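Local coordinates for protein N-acetylgalactosaminyltransferase 7 (Homo sapiens, PDB 6IWR) that is a human glycosyltransferase of the polypeptide GalNAc transferase family, joining a GT-A fold domain to a ricin-type beta-trefoil lectin domain, at residues P321-A326 / K369-P374; P306-E311 / I457-T462; Y62-L67 / I258-T263. One frame throughout, in Å; residues are numbered along the deposited sequence.

Contact 1 of 3, residues P321-A326 / K369-P374; sequences PYRSPA and KLLFVP
Y322 and F372 face each other as a hydrogen-bonded pair between antiparallel strands, and two backbone bonds hold them: Y322 N to F372 O at 2.9 Å, and F372 N to Y322 O at 2.8 Å. Two residues further along, S324 N bonds L370 O at 3.2 Å. On the side of the sheet that carries both rings, F372 CB sits over one face of the Y322 ring, 4.0 Å from its centroid, with P374 CG at the ring edge, 3.6 Å from Y322 CE2. The two rings meet obliquely, with planes 59° apart. S324 CB in turn lies over a face of the F372 ring, 3.5 Å from the centroid. With chi1 at 58°, Y322 CG stands between its own N and carbonyl carbon, which lays the ring over F372 CB. On the other side, R323 CG rests against L371 CD2 at 3.8 Å. Further out, Y322 OH bonds to A292 O and S324 OG accepts from G294 N, fixing the polar ends, while strand 264-274 runs parallel to 369-373 along its other edge. The outcome is a buried edge of the GT-A domain's mixed sheet: three backbone bonds join the strands, S324 O is taken up by W364 NE1, and the side chains pack on the two faces, with CH-pi contacts on the Y322/F372 face.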
loop_
_atom_site.group_PDB
_atom_site.type_symbol
_atom_site.label_atom_id
_atom_site.label_comp_id
_atom_site.label_asym_id
_atom_site.label_seq_id
_atom_site.Cartn_x
_atom_site.Cartn_y
_atom_site.Cartn_z
ATOM N N PRO A 321 -33.181 -19.967 5.853
ATOM C CA PRO A 321 -31.760 -20.303 6.003
ATOM C C PRO A 321 -31.263 -21.088 4.804
ATOM O O PRO A 321 -32.047 -21.663 4.042
ATOM C CB PRO A 321 -31.732 -21.155 7.273
ATOM C CG PRO A 321 -32.922 -20.685 8.035
ATOM C CD PRO A 321 -33.969 -20.424 7.007
ATOM N N TYR A 322 -29.941 -21.089 4.626
ATOM C CA TYR A 322 -29.340 -21.976 3.635
ATOM C C TYR A 322 -27.991 -22.488 4.135
ATOM O O TYR A 322 -27.428 -21.982 5.112
ATOM C CB TYR A 322 -29.225 -21.294 2.262
ATOM C CG TYR A 322 -28.416 -20.002 2.199
ATOM C CD1 TYR A 322 -27.038 -20.025 1.960
ATOM C CD2 TYR A 322 -29.031 -18.764 2.332
ATOM C CE1 TYR A 322 -26.295 -18.865 1.874
ATOM C CE2 TYR A 322 -28.294 -17.599 2.257
ATOM C CZ TYR A 322 -26.921 -17.655 2.019
ATOM O OH TYR A 322 -26.170 -16.502 1.920
ATOM N N ARG A 323 -27.480 -23.519 3.458
ATOM C CA ARG A 323 -26.221 -24.133 3.871
ATOM C C ARG A 323 -25.008 -23.343 3.366
ATOM O O ARG A 323 -24.950 -22.945 2.200
ATOM C CB ARG A 323 -26.145 -25.573 3.375
ATOM C CG ARG A 323 -27.343 -26.422 3.755
ATOM C CD ARG A 323 -27.168 -27.897 3.427
ATOM N NE ARG A 323 -27.016 -28.168 1.997
ATOM C CZ ARG A 323 -26.920 -29.397 1.502
ATOM N NH1 ARG A 323 -26.990 -30.423 2.335
ATOM N NH2 ARG A 323 -26.767 -29.606 0.206
ATOM N N SER A 324 -24.028 -23.142 4.247
ATOM C CA SER A 324 -22.708 -22.679 3.875
ATOM C C SER A 324 -21.654 -23.717 4.266
ATOM O O SER A 324 -21.780 -24.357 5.313
ATOM C CB SER A 324 -22.378 -21.345 4.549
ATOM O OG SER A 324 -21.036 -20.965 4.259
ATOM N N PRO A 325 -20.609 -23.916 3.460
ATOM C CA PRO A 325 -19.549 -24.837 3.894
ATOM C C PRO A 325 -18.726 -24.291 5.056
ATOM O O PRO A 325 -18.149 -25.086 5.814
ATOM C CB PRO A 325 -18.687 -25.026 2.633
ATOM C CG PRO A 325 -19.507 -24.473 1.491
ATOM C CD PRO A 325 -20.353 -23.377 2.116
ATOM N N ALA A 326 -18.671 -22.966 5.224
ATOM C CA ALA A 326 -17.868 -22.340 6.266
ATOM C C ALA A 326 -18.493 -21.002 6.666
ATOM O O ALA A 326 -19.369 -20.469 5.976
ATOM C CB ALA A 326 -16.428 -22.130 5.790
ATOM N N LYS A 369 -24.912 -29.078 11.019
ATOM C CA LYS A 369 -25.119 -28.223 9.864
ATOM C C LYS A 369 -24.745 -26.795 10.231
ATOM O O LYS A 369 -24.875 -26.374 11.389
ATOM C CB LYS A 369 -26.563 -28.226 9.367
ATOM C CG LYS A 369 -27.143 -29.532 8.844
ATOM C CD LYS A 369 -28.681 -29.465 9.051
ATOM C CE LYS A 369 -29.488 -30.478 8.247
ATOM N NZ LYS A 369 -29.893 -29.872 6.934
ATOM N N LEU A 370 -24.277 -26.060 9.221
ATOM C CA LEU A 370 -23.929 -24.655 9.343
ATOM C C LEU A 370 -24.825 -23.913 8.362
ATOM O O LEU A 370 -24.738 -24.142 7.149
ATOM C CB LEU A 370 -22.460 -24.446 9.016
ATOM C CG LEU A 370 -21.657 -23.242 9.498
ATOM C CD1 LEU A 370 -20.792 -22.772 8.373
ATOM C CD2 LEU A 370 -22.528 -22.155 9.986
ATOM N N LEU A 371 -25.698 -23.039 8.871
ATOM C CA LEU A 371 -26.642 -22.313 8.026
ATOM C C LEU A 371 -26.432 -20.809 8.123
ATOM O O LEU A 371 -26.263 -20.267 9.223
ATOM C CB LEU A 371 -28.068 -22.643 8.407
ATOM C CG LEU A 371 -28.325 -24.135 8.435
ATOM C CD1 LEU A 371 -29.667 -24.378 9.084
ATOM C CD2 LEU A 371 -28.302 -24.668 7.021
ATOM N N PHE A 372 -26.424 -20.151 6.964
ATOM C CA PHE A 372 -26.558 -18.701 6.895
ATOM C C PHE A 372 -28.032 -18.343 6.930
ATOM O O PHE A 372 -28.859 -19.019 6.309
ATOM C CB PHE A 372 -25.939 -18.138 5.615
ATOM C CG PHE A 372 -24.439 -18.100 5.621
ATOM C CD1 PHE A 372 -23.707 -18.755 6.599
ATOM C CD2 PHE A 372 -23.759 -17.422 4.615
ATOM C CE1 PHE A 372 -22.334 -18.716 6.579
ATOM C CE2 PHE A 372 -22.386 -17.385 4.589
ATOM C CZ PHE A 372 -21.675 -18.025 5.574
ATOM N N VAL A 373 -28.360 -17.273 7.648
ATOM C CA VAL A 373 -29.752 -16.920 7.932
ATOM C C VAL A 373 -30.070 -15.570 7.297
ATOM O O VAL A 373 -29.826 -14.534 7.920
ATOM C CB VAL A 373 -30.013 -16.911 9.451
ATOM C CG1 VAL A 373 -31.471 -16.613 9.762
ATOM C CG2 VAL A 373 -29.582 -18.242 10.094
ATOM N N PRO A 374 -30.622 -15.532 6.074
ATOM C CA PRO A 374 -30.869 -14.241 5.406
ATOM C C PRO A 374 -31.673 -13.263 6.218
ATOM O O PRO A 374 -31.599 -12.054 5.978
ATOM C CB PRO A 374 -31.647 -14.657 4.145
ATOM C CG PRO A 374 -31.115 -15.978 3.844
ATOM C CD PRO A 374 -30.996 -16.651 5.195
#

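Contact 2 of 3, residues P306-E311 / I457-T462; sequences PLTPQE and IAYDIT
Y459 and T308 meet because each has chi1 near +60°: at 55° the tyrosine ring, and at 62° the threonine OG1, stand between backbone N and carbonyl carbon and point at each other from opposite directions. E311 completes the set by bending at chi2 (-64°), which folds its carboxylate back to the same phenol. The hydroxyl of Y459 is therefore gripped twice, both partners lying at the ring edge in its plane: it accepts from T308 OG1 at 2.7 Å and donates to E311 OE2 at 2.8 Å. The carboxylate is nearly coplanar with the ring and receives this bond on its anti lone pair. T308 OG1 also accepts from E311 N at 3.1 Å, capping the N terminus of helix 309-313. The polar chain thus closes on itself, from E311 N through T308 and Y459 to the E311 side chain, and it fixes the ring's position against the first turn of the helix. The Q310 chain runs antiparallel to the tyrosine side chain, its OE1 3.7 Å from Y459 CE1, while the D460 and T308 side chains cross at about a right angle, bringing D460 OD2 near T308 CG2. Two arginines reach the acidic groups: E311 OE2 also makes a salt bridge to R323, and D460 OD1 one to R293, whose guanidinium bonds I457 O as well; they would be expected to stabilise the carboxylates. Placed this way, the type I turn A458-I461, just after helix 450-457, lies against the start of helix 309-313, with R293 of strand 292-296 packed against both T308 and Y459.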
loop_
_atom_site.group_PDB
_atom_site.type_symbol
_atom_site.label_atom_id
_atom_site.label_comp_id
_atom_site.label_asym_id
_atom_site.label_seq_id
_atom_site.Cartn_x
_atom_site.Cartn_y
_atom_site.Cartn_z
ATOM N N PRO A 306 -21.291 -17.274 -4.813
ATOM C CA PRO A 306 -22.742 -17.048 -4.831
ATOM C C PRO A 306 -23.504 -18.289 -4.390
ATOM O O PRO A 306 -23.040 -19.423 -4.549
ATOM C CB PRO A 306 -23.024 -16.709 -6.297
ATOM C CG PRO A 306 -21.901 -17.370 -7.043
ATOM C CD PRO A 306 -20.701 -17.241 -6.158
ATOM N N LEU A 307 -24.692 -18.064 -3.829
ATOM C CA LEU A 307 -25.574 -19.175 -3.478
ATOM C C LEU A 307 -25.952 -19.960 -4.733
ATOM O O LEU A 307 -26.228 -19.385 -5.786
ATOM C CB LEU A 307 -26.825 -18.659 -2.762
ATOM C CG LEU A 307 -27.829 -19.720 -2.308
ATOM C CD1 LEU A 307 -27.258 -20.587 -1.223
ATOM C CD2 LEU A 307 -29.081 -19.041 -1.823
ATOM N N THR A 308 -25.969 -21.263 -4.618
ATOM C CA THR A 308 -26.059 -22.097 -5.802
ATOM C C THR A 308 -27.502 -22.413 -6.158
ATOM O O THR A 308 -28.403 -22.332 -5.316
ATOM C CB THR A 308 -25.338 -23.402 -5.563
ATOM O OG1 THR A 308 -26.014 -24.059 -4.486
ATOM C CG2 THR A 308 -23.887 -23.177 -5.220
ATOM N N PRO A 309 -27.755 -22.803 -7.406
ATOM C CA PRO A 309 -29.092 -23.327 -7.739
ATOM C C PRO A 309 -29.436 -24.626 -7.021
ATOM O O PRO A 309 -30.604 -24.835 -6.667
ATOM C CB PRO A 309 -29.030 -23.505 -9.267
ATOM C CG PRO A 309 -27.609 -23.246 -9.669
ATOM C CD PRO A 309 -26.995 -22.415 -8.603
ATOM N N GLN A 310 -28.461 -25.509 -6.789
ATOM C CA GLN A 310 -28.731 -26.727 -6.022
ATOM C C GLN A 310 -29.347 -26.403 -4.666
ATOM O O GLN A 310 -30.315 -27.045 -4.238
ATOM C CB GLN A 310 -27.445 -27.542 -5.814
ATOM C CG GLN A 310 -26.711 -27.990 -7.073
ATOM C CD GLN A 310 -25.840 -26.905 -7.669
ATOM O OE1 GLN A 310 -25.856 -25.756 -7.225
ATOM N NE2 GLN A 310 -25.077 -27.266 -8.690
ATOM N N GLU A 311 -28.785 -25.425 -3.959
ATOM C CA GLU A 311 -29.320 -25.110 -2.641
ATOM C C GLU A 311 -30.717 -24.511 -2.740
ATOM O O GLU A 311 -31.555 -24.737 -1.858
ATOM C CB GLU A 311 -28.370 -24.166 -1.902
ATOM C CG GLU A 311 -27.016 -24.791 -1.589
ATOM C CD GLU A 311 -27.116 -25.960 -0.634
ATOM O OE1 GLU A 311 -27.919 -25.877 0.326
ATOM O OE2 GLU A 311 -26.385 -26.955 -0.836
ATOM N N ILE A 457 -21.522 -31.375 0.372
ATOM C CA ILE A 457 -21.947 -30.083 0.875
ATOM C C ILE A 457 -21.113 -28.900 0.340
ATOM O O ILE A 457 -21.648 -27.785 0.257
ATOM C CB ILE A 457 -22.039 -30.073 2.422
ATOM C CG1 ILE A 457 -20.765 -29.587 3.054
ATOM C CG2 ILE A 457 -22.494 -31.437 3.009
ATOM C CD1 ILE A 457 -20.910 -28.162 3.523
ATOM N N ALA A 458 -19.871 -29.113 -0.116
ATOM C CA ALA A 458 -19.018 -28.030 -0.627
ATOM C C ALA A 458 -18.698 -28.195 -2.118
ATOM O O ALA A 458 -17.691 -27.692 -2.623
ATOM C CB ALA A 458 -17.729 -27.915 0.178
ATOM N N TYR A 459 -19.619 -28.848 -2.831
ATOM C CA TYR A 459 -19.563 -29.225 -4.242
ATOM C C TYR A 459 -19.304 -28.064 -5.207
ATOM O O TYR A 459 -19.078 -28.323 -6.389
ATOM C CB TYR A 459 -20.893 -29.905 -4.595
ATOM C CG TYR A 459 -22.043 -28.988 -4.238
ATOM C CD1 TYR A 459 -22.389 -27.937 -5.073
ATOM C CD2 TYR A 459 -22.742 -29.128 -3.040
ATOM C CE1 TYR A 459 -23.407 -27.082 -4.757
ATOM C CE2 TYR A 459 -23.767 -28.270 -2.718
ATOM C CZ TYR A 459 -24.092 -27.238 -3.581
ATOM O OH TYR A 459 -25.111 -26.349 -3.282
ATOM N N ASP A 460 -19.338 -26.803 -4.762
ATOM C CA ASP A 460 -19.126 -25.694 -5.698
ATOM C C ASP A 460 -17.755 -25.042 -5.600
ATOM O O ASP A 460 -17.422 -24.224 -6.469
ATOM C CB ASP A 460 -20.184 -24.590 -5.532
ATOM C CG ASP A 460 -20.456 -24.246 -4.088
ATOM O OD1 ASP A 460 -20.013 -25.021 -3.220
ATOM O OD2 ASP A 460 -21.130 -23.223 -3.813
ATOM N N ILE A 461 -16.938 -25.386 -4.605
ATOM C CA ILE A 461 -15.712 -24.624 -4.391
ATOM C C ILE A 461 -14.731 -24.815 -5.545
ATOM O O ILE A 461 -14.171 -23.842 -6.068
ATOM C CB ILE A 461 -15.071 -24.996 -3.050
ATOM C CG1 ILE A 461 -15.919 -24.414 -1.927
ATOM C CG2 ILE A 461 -13.602 -24.546 -3.034
ATOM C CD1 ILE A 461 -15.530 -24.892 -0.557
ATOM N N THR A 462 -14.472 -26.065 -5.944
ATOM C CA THR A 462 -13.450 -26.255 -6.972
ATOM C C THR A 462 -13.859 -25.632 -8.289
ATOM O O THR A 462 -13.011 -25.425 -9.163
ATOM C CB THR A 462 -13.145 -27.719 -7.199
ATOM O OG1 THR A 462 -14.318 -28.363 -7.719
ATOM C CG2 THR A 462 -12.713 -28.365 -5.894
#

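Contact 3 of 3, residues Y62-L67 / I258-T263; sequences YHDPVL and ISKDRT
The docking of an N-terminal arm onto the C-terminal end of a helix is what brings Y62 and D64 to S259 and K260, in the last turn of helix 251-260. S259 CB lies over one face of the Y62 ring, 3.8 Å from its centroid and offset toward the rim, a CH-pi contact. Because Y62 CG is anti to the backbone N (chi1 -170°), the ring extends from the arm across the serine, and Y62 CB comes 3.2 Å from S259 O. The hydroxyl of S259 turns back to its own helix and bonds V255 O. A water joins the two backbones, accepting from Y62 N at 3.2 Å and donating to K260 O at 2.6 Å, which gives a carbonyl at the helix end a partner. The lysine chain, whose exact course is doubtful, crosses the D64 side chain at about a right angle. K260 CD is 3.6 Å from D64 OD1, and K260 NZ is 3.7 Å from D64 OD2, so the salt bridge is long and likely modest at this exposed position. Past the helix, D261 forms an Asx turn: its OD1 accepts from T263 N at 2.9 Å and also from T263 OG1, and this shapes the exit toward the next strand. Further along the arm, strand 66-67 pairs antiparallel with strand 140-141, where P65 and L67 touch W140. From the helix side, I258 packs on strand 332-335, and R262 makes salt bridges to E335 and to E341 of helix 336-342.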
loop_
_atom_site.group_PDB
_atom_site.type_symbol
_atom_site.label_atom_id
_atom_site.label_comp_id
_atom_site.label_asym_id
_atom_site.label_seq_id
_atom_site.Cartn_x
_atom_site.Cartn_y
_atom_site.Cartn_z
ATOM N N TYR A 62 -39.437 -28.025 18.691
ATOM C CA TYR A 62 -39.626 -26.715 18.075
ATOM C C TYR A 62 -39.945 -26.867 16.592
ATOM O O TYR A 62 -39.381 -27.717 15.910
ATOM C CB TYR A 62 -38.394 -25.819 18.292
ATOM C CG TYR A 62 -38.601 -24.369 17.903
ATOM C CD1 TYR A 62 -39.097 -23.439 18.817
ATOM C CD2 TYR A 62 -38.298 -23.920 16.621
ATOM C CE1 TYR A 62 -39.300 -22.104 18.459
ATOM C CE2 TYR A 62 -38.486 -22.573 16.256
ATOM C CZ TYR A 62 -38.992 -21.678 17.174
ATOM O OH TYR A 62 -39.204 -20.357 16.814
ATOM N N HIS A 63 -40.860 -26.046 16.097
ATOM C CA HIS A 63 -41.366 -26.131 14.734
ATOM C C HIS A 63 -40.869 -24.963 13.894
ATOM O O HIS A 63 -40.874 -23.814 14.344
ATOM C CB HIS A 63 -42.892 -26.128 14.716
ATOM C CG HIS A 63 -43.503 -27.091 15.680
ATOM N ND1 HIS A 63 -43.895 -28.360 15.311
ATOM C CD2 HIS A 63 -43.788 -26.976 16.999
ATOM C CE1 HIS A 63 -44.392 -28.986 16.362
ATOM N NE2 HIS A 63 -44.344 -28.168 17.398
ATOM N N ASP A 64 -40.478 -25.259 12.661
ATOM C CA ASP A 64 -39.982 -24.220 11.780
ATOM C C ASP A 64 -41.027 -23.128 11.614
ATOM O O ASP A 64 -42.220 -23.381 11.767
ATOM C CB ASP A 64 -39.624 -24.802 10.418
ATOM C CG ASP A 64 -38.418 -25.688 10.490
ATOM O OD1 ASP A 64 -37.551 -25.396 11.353
ATOM O OD2 ASP A 64 -38.349 -26.676 9.731
ATOM N N PRO A 65 -40.607 -21.905 11.305
ATOM C CA PRO A 65 -41.577 -20.825 11.121
ATOM C C PRO A 65 -42.337 -20.995 9.817
ATOM O O PRO A 65 -42.072 -21.884 9.013
ATOM C CB PRO A 65 -40.709 -19.559 11.119
ATOM C CG PRO A 65 -39.381 -20.032 10.654
ATOM C CD PRO A 65 -39.220 -21.410 11.222
ATOM N N VAL A 66 -43.307 -20.109 9.626
ATOM C CA VAL A 66 -44.261 -20.172 8.529
ATOM C C VAL A 66 -44.314 -18.802 7.889
ATOM O O VAL A 66 -44.393 -17.789 8.593
ATOM C CB VAL A 66 -45.663 -20.597 9.009
ATOM C CG1 VAL A 66 -46.669 -20.475 7.889
ATOM C CG2 VAL A 66 -45.642 -22.012 9.555
ATOM N N LEU A 67 -44.269 -18.770 6.565
ATOM C CA LEU A 67 -44.274 -17.520 5.815
ATOM C C LEU A 67 -45.704 -17.188 5.430
ATOM O O LEU A 67 -46.363 -17.977 4.753
ATOM C CB LEU A 67 -43.407 -17.633 4.564
ATOM C CG LEU A 67 -42.703 -16.351 4.094
ATOM C CD1 LEU A 67 -42.668 -16.242 2.567
ATOM C CD2 LEU A 67 -43.330 -15.109 4.721
ATOM N N ILE A 258 -31.560 -23.471 15.418
ATOM C CA ILE A 258 -30.926 -24.191 16.527
ATOM C C ILE A 258 -31.973 -24.775 17.466
ATOM O O ILE A 258 -31.747 -25.811 18.100
ATOM C CB ILE A 258 -29.962 -23.270 17.299
ATOM C CG1 ILE A 258 -29.051 -22.524 16.320
ATOM C CG2 ILE A 258 -29.159 -24.064 18.314
ATOM C CD1 ILE A 258 -28.250 -21.455 16.963
ATOM N N SER A 259 -33.127 -24.127 17.571
ATOM C CA SER A 259 -34.184 -24.628 18.439
ATOM C C SER A 259 -34.873 -25.864 17.858
ATOM O O SER A 259 -35.333 -26.715 18.622
ATOM C CB SER A 259 -35.191 -23.514 18.721
ATOM O OG SER A 259 -34.530 -22.320 19.143
ATOM N N LYS A 260 -34.989 -25.991 16.519
ATOM C CA LYS A 260 -35.464 -27.276 15.984
ATOM C C LYS A 260 -34.439 -28.360 16.263
ATOM O O LYS A 260 -34.797 -29.492 16.602
ATOM C CB LYS A 260 -35.777 -27.239 14.469
ATOM C CG LYS A 260 -37.252 -27.662 14.128
ATOM C CD LYS A 260 -37.592 -28.625 12.891
ATOM C CE LYS A 260 -39.138 -29.177 12.929
ATOM N NZ LYS A 260 -40.415 -28.491 12.280
ATOM N N ASP A 261 -33.158 -28.005 16.217
ATOM C CA ASP A 261 -32.085 -28.986 16.052
ATOM C C ASP A 261 -30.805 -28.423 16.661
ATOM O O ASP A 261 -30.197 -27.516 16.088
ATOM C CB ASP A 261 -31.908 -29.296 14.567
ATOM C CG ASP A 261 -30.775 -30.265 14.285
ATOM O OD1 ASP A 261 -29.902 -30.512 15.149
ATOM O OD2 ASP A 261 -30.750 -30.779 13.155
ATOM N N ARG A 262 -30.375 -28.987 17.792
ATOM C CA ARG A 262 -29.261 -28.441 18.557
ATOM C C ARG A 262 -27.910 -28.566 17.859
ATOM O O ARG A 262 -26.950 -27.932 18.319
ATOM C CB ARG A 262 -29.181 -29.130 19.910
ATOM C CG ARG A 262 -29.162 -30.640 19.807
ATOM C CD ARG A 262 -29.190 -31.247 21.179
ATOM N NE ARG A 262 -28.141 -30.623 21.956
ATOM C CZ ARG A 262 -26.911 -31.111 22.066
ATOM N NH1 ARG A 262 -25.986 -30.457 22.778
ATOM N NH2 ARG A 262 -26.617 -32.267 21.473
ATOM N N THR A 263 -27.790 -29.401 16.814
ATOM C CA THR A 263 -26.544 -29.541 16.066
ATOM C C THR A 263 -26.472 -28.594 14.880
ATOM O O THR A 263 -25.564 -28.721 14.054
ATOM C CB THR A 263 -26.347 -30.978 15.557
ATOM O OG1 THR A 263 -27.386 -31.303 14.628
ATOM C CG2 THR A 263 -26.329 -31.985 16.697
HETATM O O HOH W 1 -37.080 -29.893 17.692
#

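In the fold
From the N terminus, contact 3 comes first: residues 62-67 return to 258-263 after 190 intervening residues, fastening the N-terminal arm to helix 251-260. Once that loop is closed, contact 2 opens at 306-311, and contact 1 opens at 321-326 and closes at 369-374 before contact 2 closes at 457-462. Contacts 1 and 2 are thus nested, while contact 3 stands in series before them. Centres of contacts 1 and 2 lie about 11 Å apart; they touch through the R323-E311 salt bridge and where Y322 packs on L307 and P325 on I457 and A458. Contact 3 meets contact 1 through a probable hydrogen bond from K369 N to T263 O. Together they tie the arm, the GT-A sheet and the loop after helix 450-457.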